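Na-translocating NADH-quinone reductase subunit C NqrC (Shewanella oneidensis, PDB 4XHF) is the FMN-binding subunit C of a sodium-translocating membrane complex, represented here by its soluble fragment with flavin mononucleotide bound. Local coordinates at residues Lys68-Leu74 with Asn115-Lys121. Sequence-based numbering, arbitrary orientation.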
# COMPACT_ATOMS: atom_id res chain seq x y z
N LYS A 68 13.08 -0.14 7.48
CA LYS A 68 13.43 -1.55 7.63
C LYS A 68 12.51 -2.40 6.76
O LYS A 68 11.37 -2.66 7.14
CB LYS A 68 13.33 -1.98 9.09
CG LYS A 68 13.66 -3.44 9.33
CD LYS A 68 13.82 -3.74 10.82
CE LYS A 68 12.98 -4.93 11.25
NZ LYS A 68 12.91 -5.10 12.73
N PRO A 69 13.00 -2.83 5.59
CA PRO A 69 12.18 -3.71 4.75
C PRO A 69 11.98 -5.08 5.38
O PRO A 69 12.91 -5.61 6.00
CB PRO A 69 12.99 -3.82 3.45
CG PRO A 69 13.94 -2.67 3.47
CD PRO A 69 14.25 -2.45 4.91
N LEU A 70 10.78 -5.63 5.24
CA LEU A 70 10.45 -6.92 5.82
C LEU A 70 9.63 -7.76 4.86
O LEU A 70 8.73 -7.25 4.20
CB LEU A 70 9.66 -6.74 7.11
CG LEU A 70 10.38 -6.12 8.30
CD1 LEU A 70 9.39 -5.78 9.39
CD2 LEU A 70 11.43 -7.08 8.83
N LEU A 71 9.96 -9.04 4.78
CA LEU A 71 9.12 -10.01 4.10
C LEU A 71 8.35 -10.77 5.17
O LEU A 71 8.96 -11.41 6.03
CB LEU A 71 9.96 -10.96 3.23
CG LEU A 71 9.19 -11.92 2.33
CD1 LEU A 71 8.41 -11.16 1.26
CD2 LEU A 71 10.13 -12.93 1.70
N ILE A 72 7.03 -10.69 5.12
CA ILE A 72 6.20 -11.30 6.16
C ILE A 72 5.23 -12.31 5.56
O ILE A 72 4.76 -12.15 4.43
CB ILE A 72 5.39 -10.23 6.94
CG1 ILE A 72 4.45 -9.45 6.02
CG2 ILE A 72 6.35 -9.27 7.65
CD1 ILE A 72 3.01 -9.93 6.08
N ASN A 73 4.96 -13.36 6.32
CA ASN A 73 3.96 -14.35 5.96
C ASN A 73 2.57 -13.81 6.26
O ASN A 73 2.23 -13.54 7.41
CB ASN A 73 4.20 -15.66 6.70
CG ASN A 73 3.30 -16.77 6.24
OD1 ASN A 73 2.14 -16.86 6.63
ND2 ASN A 73 3.83 -17.64 5.39
N LEU A 74 1.75 -13.66 5.22
CA LEU A 74 0.45 -13.03 5.36
C LEU A 74 -0.50 -13.82 6.26
O LEU A 74 -1.28 -13.23 7.01
CB LEU A 74 -0.18 -12.84 3.98
CG LEU A 74 0.40 -11.70 3.15
CD1 LEU A 74 -0.02 -11.82 1.69
CD2 LEU A 74 -0.03 -10.35 3.71
N ASN A 115 1.94 -15.77 -0.85
CA ASN A 115 1.94 -16.16 0.55
C ASN A 115 2.63 -15.11 1.41
O ASN A 115 2.23 -14.88 2.55
CB ASN A 115 2.62 -17.52 0.73
CG ASN A 115 1.84 -18.65 0.10
OD1 ASN A 115 0.62 -18.56 -0.09
ND2 ASN A 115 2.53 -19.73 -0.24
N ASP A 116 3.66 -14.49 0.85
CA ASP A 116 4.44 -13.47 1.55
C ASP A 116 4.28 -12.10 0.91
O ASP A 116 4.15 -11.99 -0.31
CB ASP A 116 5.92 -13.84 1.58
CG ASP A 116 6.19 -15.16 2.28
OD1 ASP A 116 5.32 -15.61 3.06
OD2 ASP A 116 7.27 -15.75 2.05
N ALA A 117 4.30 -11.06 1.74
CA ALA A 117 4.25 -9.68 1.26
C ALA A 117 5.45 -8.91 1.80
O ALA A 117 5.91 -9.16 2.92
CB ALA A 117 2.96 -9.02 1.68
N ARG A 118 5.96 -7.98 1.00
CA ARG A 118 7.03 -7.10 1.44
C ARG A 118 6.45 -5.85 2.07
O ARG A 118 5.66 -5.15 1.43
CB ARG A 118 7.95 -6.73 0.28
CG ARG A 118 9.01 -5.70 0.63
CD ARG A 118 9.89 -5.40 -0.57
NE ARG A 118 9.10 -4.96 -1.71
CZ ARG A 118 9.55 -4.91 -2.96
NH1 ARG A 118 10.79 -5.29 -3.24
NH2 ARG A 118 8.75 -4.50 -3.94
N VAL A 119 6.84 -5.58 3.30
CA VAL A 119 6.35 -4.41 4.02
C VAL A 119 7.53 -3.59 4.53
O VAL A 119 8.67 -4.08 4.54
CB VAL A 119 5.44 -4.80 5.21
CG1 VAL A 119 4.22 -5.55 4.71
CG2 VAL A 119 6.19 -5.64 6.22
N PHE A 120 7.26 -2.36 4.95
CA PHE A 120 8.31 -1.45 5.39
C PHE A 120 7.94 -0.75 6.70
O PHE A 120 6.91 -0.08 6.77
CB PHE A 120 8.59 -0.39 4.32
CG PHE A 120 8.89 -0.96 2.97
CD1 PHE A 120 7.87 -1.25 2.08
CD2 PHE A 120 10.20 -1.20 2.59
CE1 PHE A 120 8.15 -1.77 0.83
CE2 PHE A 120 10.48 -1.72 1.34
CZ PHE A 120 9.46 -2.01 0.46
N LYS A 121 8.77 -0.92 7.72
CA LYS A 121 8.64 -0.16 8.95
C LYS A 121 9.43 1.14 8.80
O LYS A 121 10.59 1.11 8.40
CB LYS A 121 9.15 -0.95 10.15
CG LYS A 121 8.25 -2.11 10.56
CD LYS A 121 8.83 -2.84 11.77
CE LYS A 121 7.96 -4.02 12.18
NZ LYS A 121 8.54 -4.74 13.35
O HOH W 1 5.72 -18.24 2.79
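Leu-70 and Val-119 face each other as a hydrogen-bonded antiparallel pair in the buried, well-packed middle of the contact. Their two backbone bonds are short, Leu-70 N to Val-119 O and Val-119 N to Leu-70 O both measuring 2.7 Å, and the Leu-70 CB methylene lies 3.7 Å from Val-119 CG2. That methyl stands between the backbone N and carbonyl carbon of its own residue, and it also meets Ile-72 CG2 at 3.9 Å, the Ile-72 and Val-119 side chains crossing at about a right angle. Beyond them Leu-74 CD2 rests on the Ala-117 methyl, while Phe-240 and Phe-243 cover this part of the face. Six backbone hydrogen bonds join strands 67-73 and 113-123 within the antiparallel sheet of this FMN-binding protein, and a seventh, Leu-74 N to Asn-115 O, extends the ladder just past the end of strand 67-73. On the opposite face Pro-69 CB sits 3.9 Å from Phe-120 CE2, the two side chains meeting at an oblique angle and the ring backed by Leu-41 and Val-45 of helix 29-48. Toward its ends the contact is more polar and opens to solvent. Lys-121, extended beyond CG, still packs its aliphatic chain across Leu-70, with CE 3.6 Å from CD1, before its ammonium ends 4.4 Å from NZ of the exposed Lys-68, a pairing of like charges that probably disfavours closer approach. At the other end the Asn-73 amide and Asp-116 carboxylate planes are 64° apart. A water donates to Asp-116 OD1 at 2.7 Å and accepts a weak bond from Asn-73 ND2, whereas Asn-73 OD1 takes the backbone N-H of Thr-76.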